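Local coordinates for Ent-copalyl diphosphate synthase (Streptomyces platensis, PDB 5BP8), which probably works as a class II terpene cyclase, a helical protein built from alpha-alpha barrel domains, at residues Q264-N269 with S307-A312; I259-Q264 with L285-A290; N352-E357 with T406-L411. All coordinates share one frame; numbering follows the deposited sequence.

Interaction 1: Q264-N269 with S307-A312; sequences QAWVLN and SDDTAA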
loop_
_atom_site.group_PDB
_atom_site.type_symbol
_atom_site.label_atom_id
_atom_site.label_comp_id
_atom_site.label_asym_id
_atom_site.label_seq_id
_atom_site.Cartn_x
_atom_site.Cartn_y
_atom_site.Cartn_z
ATOM N N GLN A 264 -12.973 3.547 -0.941
ATOM C CA GLN A 264 -14.438 3.474 -1.139
ATOM C C GLN A 264 -14.846 2.077 -1.617
ATOM O O GLN A 264 -15.764 1.479 -1.048
ATOM C CB GLN A 264 -14.925 4.534 -2.108
ATOM C CG GLN A 264 -14.871 5.922 -1.514
ATOM C CD GLN A 264 -15.254 7.042 -2.468
ATOM O OE1 GLN A 264 -15.160 6.929 -3.696
ATOM N NE2 GLN A 264 -15.618 8.176 -1.890
ATOM N N ALA A 265 -14.143 1.554 -2.623
ATOM C CA ALA A 265 -14.481 0.232 -3.176
ATOM C C ALA A 265 -14.239 -0.899 -2.183
ATOM O O ALA A 265 -15.057 -1.815 -2.040
ATOM C CB ALA A 265 -13.687 -0.018 -4.434
ATOM N N TRP A 266 -13.095 -0.849 -1.504
ATOM C CA TRP A 266 -12.759 -1.908 -0.558
ATOM C C TRP A 266 -13.723 -1.905 0.645
ATOM O O TRP A 266 -14.186 -2.966 1.075
ATOM C CB TRP A 266 -11.282 -1.842 -0.120
ATOM C CG TRP A 266 -10.292 -2.735 -0.965
ATOM C CD1 TRP A 266 -9.639 -3.858 -0.527
ATOM C CD2 TRP A 266 -9.888 -2.564 -2.359
ATOM N NE1 TRP A 266 -8.845 -4.376 -1.524
ATOM C CE2 TRP A 266 -8.971 -3.614 -2.660
ATOM C CE3 TRP A 266 -10.229 -1.651 -3.375
ATOM C CZ2 TRP A 266 -8.352 -3.755 -3.937
ATOM C CZ3 TRP A 266 -9.567 -1.768 -4.655
ATOM C CH2 TRP A 266 -8.662 -2.818 -4.916
ATOM N N VAL A 267 -14.062 -0.726 1.150
ATOM C CA VAL A 267 -15.033 -0.611 2.219
ATOM C C VAL A 267 -16.387 -1.165 1.772
ATOM O O VAL A 267 -16.994 -1.991 2.478
ATOM C CB VAL A 267 -15.199 0.837 2.717
ATOM C CG1 VAL A 267 -16.392 0.934 3.652
ATOM C CG2 VAL A 267 -13.935 1.307 3.441
ATOM N N LEU A 268 -16.863 -0.724 0.606
ATOM C CA LEU A 268 -18.133 -1.233 0.100
ATOM C C LEU A 268 -18.128 -2.746 -0.138
ATOM O O LEU A 268 -19.100 -3.438 0.209
ATOM C CB LEU A 268 -18.519 -0.495 -1.178
ATOM C CG LEU A 268 -18.975 0.942 -0.979
ATOM C CD1 LEU A 268 -19.036 1.642 -2.317
ATOM C CD2 LEU A 268 -20.333 0.940 -0.273
ATOM N N ASN A 269 -17.042 -3.289 -0.690
ATOM C CA ASN A 269 -16.978 -4.740 -0.924
ATOM C C ASN A 269 -16.887 -5.557 0.351
ATOM O O ASN A 269 -17.483 -6.632 0.452
ATOM C CB ASN A 269 -15.856 -5.131 -1.900
ATOM C CG ASN A 269 -16.152 -4.678 -3.324
ATOM O OD1 ASN A 269 -17.315 -4.629 -3.756
ATOM N ND2 ASN A 269 -15.103 -4.325 -4.059
ATOM N N SER A 307 -6.231 -2.262 -13.357
ATOM C CA SER A 307 -7.352 -3.182 -13.403
ATOM C C SER A 307 -7.817 -3.678 -12.035
ATOM O O SER A 307 -8.962 -4.108 -11.897
ATOM C CB SER A 307 -7.055 -4.379 -14.303
ATOM O OG SER A 307 -6.015 -5.208 -13.824
ATOM N N ASP A 308 -6.943 -3.634 -11.028
ATOM C CA ASP A 308 -7.343 -4.086 -9.701
ATOM C C ASP A 308 -8.360 -3.116 -9.133
ATOM O O ASP A 308 -9.458 -3.521 -8.726
ATOM C CB ASP A 308 -6.129 -4.251 -8.795
ATOM C CG ASP A 308 -6.445 -4.965 -7.484
ATOM O OD1 ASP A 308 -7.265 -5.929 -7.493
ATOM O OD2 ASP A 308 -5.812 -4.579 -6.442
ATOM N N ASP A 309 -8.009 -1.824 -9.100
ATOM C CA ASP A 309 -8.924 -0.822 -8.662
ATOM C C ASP A 309 -10.178 -0.772 -9.542
ATOM O O ASP A 309 -11.291 -0.621 -9.022
ATOM C CB ASP A 309 -8.252 0.551 -8.630
ATOM C CG ASP A 309 -7.269 0.671 -7.493
ATOM O OD1 ASP A 309 -7.706 0.504 -6.346
ATOM O OD2 ASP A 309 -6.059 0.882 -7.758
ATOM N N THR A 310 -9.991 -0.929 -10.849
ATOM C CA THR A 310 -11.126 -0.881 -11.784
ATOM C C THR A 310 -12.102 -2.022 -11.460
ATOM O O THR A 310 -13.308 -1.788 -11.340
ATOM C CB THR A 310 -10.649 -0.955 -13.252
ATOM O OG1 THR A 310 -9.863 0.204 -13.554
ATOM C CG2 THR A 310 -11.839 -0.967 -14.226
ATOM N N ALA A 311 -11.572 -3.235 -11.300
ATOM C CA ALA A 311 -12.395 -4.420 -11.000
ATOM C C ALA A 311 -13.098 -4.263 -9.654
ATOM O O ALA A 311 -14.289 -4.502 -9.542
ATOM C CB ALA A 311 -11.558 -5.678 -11.026
ATOM N N ALA A 312 -12.374 -3.797 -8.629
ATOM C CA ALA A 312 -12.980 -3.606 -7.316
ATOM C C ALA A 312 -14.113 -2.584 -7.364
ATOM O O ALA A 312 -15.122 -2.729 -6.677
ATOM C CB ALA A 312 -11.947 -3.150 -6.293
#
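A265, W266 and N269 of helix 260-274 pack against D308, D309 and A312 in a buried helix-helix contact at the N-terminal end of helix 307-319. D308 and D309 belong to the sequence D306-S307-D308-D309, which fits the DxDD motif of class II terpene cyclases. The local helix axes approach to 9.8 Å and their N-to-C directions differ by 44°. The W266 indole reaches across with the outer corner of its six-membered ring. Its CZ3 meets A312 CB at 3.2 Å, which is tight for two carbons. The first torsion of W266, chi1 -93°, lies away from the usual staggered values, and this turn sets the ring beside A312. D308 OD2 comes in at the ring edge, in the plane, 3.7 Å from W266 CZ2. The carboxylate stands nearly upright to the indole. D309 OD1 comes obliquely to 3.4 Å from W266 CZ3. Beside this, the methyls A265 CB and A312 CB meet at 4.0 Å. The one hydrogen bond across runs from N269 ND2 to A312 O, 3.1 Å long with an N-H...O angle of 159°. The carbonyl oxygen lies close to the N269 amide plane, and the donor is tilted from the carbonyl plane. The other oxygen of D308, OD1, bonds to H354 ND1. Helix 349-365 also packs on S307, D308 and A311, while helix 282-291 packs on L268 of helix 260-274.

Interaction 2: I259-Q264 with L285-A290; sequences IVYFEQ and LDSLEA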
loop_
_atom_site.group_PDB
_atom_site.type_symbol
_atom_site.label_atom_id
_atom_site.label_comp_id
_atom_site.label_asym_id
_atom_site.label_seq_id
_atom_site.Cartn_x
_atom_site.Cartn_y
_atom_site.Cartn_z
ATOM N N ILE A 259 -6.189 8.023 -1.251
ATOM C CA ILE A 259 -6.487 6.683 -1.764
ATOM C C ILE A 259 -8.014 6.488 -1.920
ATOM O O ILE A 259 -8.536 5.379 -1.821
ATOM C CB ILE A 259 -5.930 5.582 -0.847
ATOM C CG1 ILE A 259 -6.475 5.683 0.587
ATOM C CG2 ILE A 259 -4.416 5.579 -0.869
ATOM C CD1 ILE A 259 -6.359 4.376 1.327
ATOM N N VAL A 260 -8.718 7.591 -2.133
ATOM C CA VAL A 260 -10.195 7.624 -2.033
ATOM C C VAL A 260 -10.934 6.485 -2.769
ATOM O O VAL A 260 -11.786 5.827 -2.182
ATOM C CB VAL A 260 -10.721 9.024 -2.417
ATOM C CG1 VAL A 260 -10.355 9.435 -3.832
ATOM C CG2 VAL A 260 -12.218 9.132 -2.196
ATOM N N TYR A 261 -10.634 6.242 -4.028
ATOM C CA TYR A 261 -11.376 5.192 -4.767
ATOM C C TYR A 261 -11.079 3.780 -4.289
ATOM O O TYR A 261 -11.996 2.950 -4.122
ATOM C CB TYR A 261 -11.090 5.303 -6.248
ATOM C CG TYR A 261 -11.457 6.641 -6.897
ATOM C CD1 TYR A 261 -12.611 7.346 -6.519
ATOM C CD2 TYR A 261 -10.704 7.158 -7.945
ATOM C CE1 TYR A 261 -12.966 8.527 -7.144
ATOM C CE2 TYR A 261 -11.049 8.338 -8.563
ATOM C CZ TYR A 261 -12.196 9.007 -8.183
ATOM O OH TYR A 261 -12.544 10.194 -8.810
ATOM N N PHE A 262 -9.802 3.483 -4.049
ATOM C CA PHE A 262 -9.410 2.235 -3.389
ATOM C C PHE A 262 -10.186 2.048 -2.073
ATOM O O PHE A 262 -10.814 1.005 -1.837
ATOM C CB PHE A 262 -7.874 2.266 -3.199
ATOM C CG PHE A 262 -7.327 1.280 -2.194
ATOM C CD1 PHE A 262 -7.684 -0.059 -2.202
ATOM C CD2 PHE A 262 -6.386 1.670 -1.293
ATOM C CE1 PHE A 262 -7.135 -0.966 -1.281
ATOM C CE2 PHE A 262 -5.836 0.768 -0.377
ATOM C CZ PHE A 262 -6.219 -0.551 -0.372
ATOM N N GLU A 263 -10.171 3.058 -1.216
ATOM C CA GLU A 263 -10.844 2.912 0.078
ATOM C C GLU A 263 -12.367 2.725 -0.090
ATOM O O GLU A 263 -12.963 1.832 0.545
ATOM C CB GLU A 263 -10.550 4.118 0.968
ATOM C CG GLU A 263 -11.357 4.095 2.261
ATOM C CD GLU A 263 -10.873 5.135 3.233
ATOM O OE1 GLU A 263 -11.688 6.008 3.561
ATOM O OE2 GLU A 263 -9.695 5.050 3.677
ATOM N N GLN A 264 -12.973 3.547 -0.941
ATOM C CA GLN A 264 -14.438 3.474 -1.139
ATOM C C GLN A 264 -14.846 2.077 -1.617
ATOM O O GLN A 264 -15.764 1.479 -1.048
ATOM C CB GLN A 264 -14.925 4.534 -2.108
ATOM C CG GLN A 264 -14.871 5.922 -1.514
ATOM C CD GLN A 264 -15.254 7.042 -2.468
ATOM O OE1 GLN A 264 -15.160 6.929 -3.696
ATOM N NE2 GLN A 264 -15.618 8.176 -1.890
ATOM N N LEU A 285 -21.215 6.030 -3.934
ATOM C CA LEU A 285 -21.455 5.427 -5.228
ATOM C C LEU A 285 -21.294 6.489 -6.300
ATOM O O LEU A 285 -20.743 6.208 -7.371
ATOM C CB LEU A 285 -22.843 4.773 -5.294
ATOM C CG LEU A 285 -23.211 3.778 -4.189
ATOM C CD1 LEU A 285 -24.632 3.252 -4.341
ATOM C CD2 LEU A 285 -22.240 2.620 -4.162
ATOM N N ASP A 286 -21.738 7.715 -6.017
ATOM C CA ASP A 286 -21.521 8.832 -6.955
ATOM C C ASP A 286 -20.051 9.142 -7.222
ATOM O O ASP A 286 -19.687 9.411 -8.376
ATOM C CB ASP A 286 -22.191 10.118 -6.472
ATOM C CG ASP A 286 -23.708 10.035 -6.458
ATOM O OD1 ASP A 286 -24.306 9.172 -7.130
ATOM O OD2 ASP A 286 -24.290 10.875 -5.755
ATOM N N SER A 287 -19.232 9.148 -6.163
ATOM C CA SER A 287 -17.760 9.360 -6.279
ATOM C C SER A 287 -17.161 8.320 -7.209
ATOM O O SER A 287 -16.423 8.638 -8.128
ATOM C CB SER A 287 -17.084 9.245 -4.901
ATOM O OG SER A 287 -15.668 9.188 -5.006
ATOM N N LEU A 288 -17.490 7.062 -6.968
ATOM C CA LEU A 288 -16.946 5.988 -7.789
ATOM C C LEU A 288 -17.404 6.079 -9.237
ATOM O O LEU A 288 -16.596 5.942 -10.144
ATOM C CB LEU A 288 -17.305 4.631 -7.209
ATOM C CG LEU A 288 -16.624 4.246 -5.889
ATOM C CD1 LEU A 288 -17.002 2.817 -5.565
ATOM C CD2 LEU A 288 -15.101 4.392 -5.962
ATOM N N GLU A 289 -18.696 6.315 -9.473
ATOM C CA GLU A 289 -19.172 6.466 -10.862
ATOM C C GLU A 289 -18.538 7.624 -11.624
ATOM O O GLU A 289 -18.200 7.494 -12.812
ATOM C CB GLU A 289 -20.703 6.611 -10.892
ATOM C CG GLU A 289 -21.395 5.289 -10.984
ATOM C CD GLU A 289 -22.900 5.409 -11.206
ATOM O OE1 GLU A 289 -23.514 6.447 -10.840
ATOM O OE2 GLU A 289 -23.445 4.433 -11.739
ATOM N N ALA A 290 -18.382 8.756 -10.955
ATOM C CA ALA A 290 -17.744 9.910 -11.550
ATOM C C ALA A 290 -16.304 9.603 -11.897
ATOM O O ALA A 290 -15.797 10.123 -12.863
ATOM C CB ALA A 290 -17.802 11.108 -10.615
HETATM O O HOH W 1 -15.041 10.994 -8.477
#
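The hydroxyl of S287 donates to Q264 OE1 over 2.7 Å, a direct hydrogen bond between helix 260-274 and helix 282-291. It arrives in the carbonyl plane of the Q264 amide, on a lone pair, with a C=O...O angle of 113°. The S287 hydroxyl reaches this position because OG lies anti to the backbone N (chi1 169°). Q264 reaches over from the other helix with its outer chain straight. The same OE1 has an apolar neighbour, since L288 CD2 lies 3.4 Å from Q264 OE1. L288 CD2 also touches the Q264 chain at CB and the Y261 ring, 3.9 Å from Y261 CD1. The Y261 and L288 side chains run alongside one another, pointing opposite ways. S287 OG sits at the edge of the Y261 ring, in its plane, 3.5 Å from Y261 CE1. V260 CG1 lies over one face of that ring, toward the rim. A water completes the link. It is 2.6 Å from Y261 OH and donates to S287 O over 2.8 Å. The local axes are 10.2 Å apart at closest approach, and their directions differ by 129°. V313 and L317 of helix 307-319 also pack on L288. The chemistry is mixed: S287 satisfies the amide oxygen of the buried Q264, and L288 packs alongside. The direct bond and the water bridge hold S287 through both its hydroxyl and its carbonyl.

Interaction 3: N352-E357 with T406-L411; sequences NAHILE and TACCAL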
loop_
_atom_site.group_PDB
_atom_site.type_symbol
_atom_site.label_atom_id
_atom_site.label_comp_id
_atom_site.label_asym_id
_atom_site.label_seq_id
_atom_site.Cartn_x
_atom_site.Cartn_y
_atom_site.Cartn_z
ATOM N N ASN A 352 -6.217 -10.537 -10.487
ATOM C CA ASN A 352 -7.002 -11.518 -11.235
ATOM C C ASN A 352 -8.190 -12.034 -10.452
ATOM O O ASN A 352 -9.280 -12.176 -11.018
ATOM C CB ASN A 352 -6.113 -12.635 -11.754
ATOM C CG ASN A 352 -5.375 -12.231 -13.017
ATOM O OD1 ASN A 352 -5.845 -12.489 -14.152
ATOM N ND2 ASN A 352 -4.245 -11.559 -12.852
ATOM N N ALA A 353 -8.005 -12.285 -9.149
ATOM C CA ALA A 353 -9.143 -12.562 -8.258
ATOM C C ALA A 353 -10.218 -11.486 -8.319
ATOM O O ALA A 353 -11.418 -11.802 -8.439
ATOM C CB ALA A 353 -8.680 -12.766 -6.813
ATOM N N HIS A 354 -9.821 -10.207 -8.239
ATOM C CA HIS A 354 -10.790 -9.134 -8.236
ATOM C C HIS A 354 -11.497 -8.987 -9.605
ATOM O O HIS A 354 -12.698 -8.682 -9.671
ATOM C CB HIS A 354 -10.136 -7.824 -7.723
ATOM C CG HIS A 354 -9.721 -7.916 -6.286
ATOM N ND1 HIS A 354 -8.653 -7.218 -5.755
ATOM C CD2 HIS A 354 -10.228 -8.652 -5.272
ATOM C CE1 HIS A 354 -8.519 -7.533 -4.481
ATOM N NE2 HIS A 354 -9.455 -8.407 -4.163
ATOM N N ILE A 355 -10.770 -9.267 -10.672
ATOM C CA ILE A 355 -11.352 -9.284 -12.006
ATOM C C ILE A 355 -12.343 -10.440 -12.138
ATOM O O ILE A 355 -13.425 -10.261 -12.698
ATOM C CB ILE A 355 -10.267 -9.315 -13.096
ATOM C CG1 ILE A 355 -9.540 -7.970 -13.069
ATOM C CG2 ILE A 355 -10.875 -9.466 -14.494
ATOM C CD1 ILE A 355 -8.235 -7.961 -13.792
ATOM N N LEU A 356 -12.003 -11.583 -11.577
ATOM C CA LEU A 356 -12.949 -12.708 -11.556
ATOM C C LEU A 356 -14.254 -12.326 -10.860
ATOM O O LEU A 356 -15.357 -12.662 -11.352
ATOM C CB LEU A 356 -12.319 -13.936 -10.932
ATOM C CG LEU A 356 -13.204 -15.179 -10.780
ATOM C CD1 LEU A 356 -13.734 -15.601 -12.130
ATOM C CD2 LEU A 356 -12.455 -16.319 -10.160
ATOM N N GLU A 357 -14.161 -11.605 -9.740
ATOM C CA GLU A 357 -15.355 -11.136 -9.055
ATOM C C GLU A 357 -16.156 -10.143 -9.895
ATOM O O GLU A 357 -17.381 -10.269 -9.982
ATOM C CB GLU A 357 -15.039 -10.530 -7.695
ATOM C CG GLU A 357 -14.374 -11.526 -6.740
ATOM C CD GLU A 357 -14.012 -10.899 -5.412
ATOM O OE1 GLU A 357 -13.532 -9.719 -5.419
ATOM O OE2 GLU A 357 -14.216 -11.579 -4.375
ATOM N N THR A 406 -4.195 -15.015 -0.191
ATOM C CA THR A 406 -4.950 -16.273 -0.099
ATOM C C THR A 406 -6.450 -16.013 0.072
ATOM O O THR A 406 -7.286 -16.697 -0.548
ATOM C CB THR A 406 -4.410 -17.155 1.039
ATOM O OG1 THR A 406 -3.009 -17.384 0.825
ATOM C CG2 THR A 406 -5.117 -18.527 1.043
ATOM N N ALA A 407 -6.803 -15.028 0.889
ATOM C CA ALA A 407 -8.196 -14.654 1.035
ATOM C C ALA A 407 -8.764 -14.165 -0.288
ATOM O O ALA A 407 -9.860 -14.626 -0.689
ATOM C CB ALA A 407 -8.389 -13.588 2.084
ATOM N N CYS A 408 -8.050 -13.263 -0.968
ATOM C CA CYS A 408 -8.553 -12.713 -2.242
ATOM C C CYS A 408 -8.884 -13.853 -3.236
ATOM O O CYS A 408 -9.978 -13.892 -3.805
ATOM C CB CYS A 408 -7.561 -11.774 -2.894
ATOM S SG CYS A 408 -7.429 -10.167 -2.039
ATOM N N CYS A 409 -7.926 -14.742 -3.444
ATOM C CA CYS A 409 -8.022 -15.768 -4.474
ATOM C C CYS A 409 -9.015 -16.838 -4.122
ATOM O O CYS A 409 -9.829 -17.228 -4.976
ATOM C CB CYS A 409 -6.649 -16.382 -4.742
ATOM S SG CYS A 409 -5.523 -15.196 -5.478
ATOM N N ALA A 410 -8.980 -17.318 -2.884
ATOM C CA ALA A 410 -9.929 -18.379 -2.473
ATOM C C ALA A 410 -11.369 -17.874 -2.457
ATOM O O ALA A 410 -12.288 -18.622 -2.816
ATOM C CB ALA A 410 -9.570 -18.943 -1.120
ATOM N N LEU A 411 -11.579 -16.626 -2.043
ATOM C CA LEU A 411 -12.940 -16.095 -1.963
ATOM C C LEU A 411 -13.532 -15.808 -3.337
ATOM O O LEU A 411 -14.735 -15.974 -3.529
ATOM C CB LEU A 411 -13.001 -14.827 -1.105
ATOM C CG LEU A 411 -12.813 -15.115 0.398
ATOM C CD1 LEU A 411 -12.594 -13.820 1.173
ATOM C CD2 LEU A 411 -13.974 -15.945 0.939
HETATM O O HOH W 2 -11.656 -11.779 -3.458
HETATM O O HOH W 3 -16.210 -13.428 -4.178
#
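Two helices of the alpha-alpha barrel meet here, within the part of the chain matched to the squalene-hopene cyclase C-terminal family. A353, H354 and E357 of helix 349-365 meet C408, C409 and L411 of helix 402-416. The two helices run in roughly the same direction, 33° apart. Their local axes approach to 8.6 Å. Helix 370-386 lies between them in the chain and packs on both, at L356 and C409 among others. This is consistent with neighbouring helices of one barrel layer backed by the helix that connects them. A353 is the point of closest backbone approach, with its CA atom 5.1 Å from C409 CA. Its methyl CB rests 3.5 Å from C408 O and also touches C409 SG. The small side chain suits this narrow spacing. Next to it, H354 leans across with the NE2 side of its imidazole. H354 NE2 lies 3.4 Å from C408 SG. The sulfur approaches obliquely, 4.3 Å from the centroid of the H354 ring and 62° off the ring normal. The first torsions set H354 CG and C408 SG each beside its own backbone N, which brings the imidazole and the sulfur together. The other ring nitrogen, H354 ND1, bonds to D308 of the DxDD-like sequence, which helps to fix the turn of the imidazole. W266 also meets this ring, with the two planes nearly perpendicular. Further along, E357 bridges to helix 402-416 through two waters rather than directly. One water donates to C408 O and makes a weak bond to E357 OE2. The second donates to E357 OE2 at 2.7 Å and to L411 O at 3.0 Å.

The segments of interactions 1 and 2 alternate along the chain, and interaction 3 follows both; all three probably belong to one helical barrel. Interactions 1 and 2 share Q264 and use successive turns of helix 260-274; their centres are 8 Å apart. They touch directly where D309 OD1 lies 3.6 Å from F262 CB and where L268 packs on L285 and L288. Interactions 1 and 3 have centres 12 Å apart. They are joined by a probable hydrogen bond of 2.6 Å between D308 OD1 and H354 ND1, which ties the probable DxDD motif to helix 349-365. Interactions 2 and 3 stay about 7 Å apart at their nearest atoms. Interaction 1 touches both and lies between them.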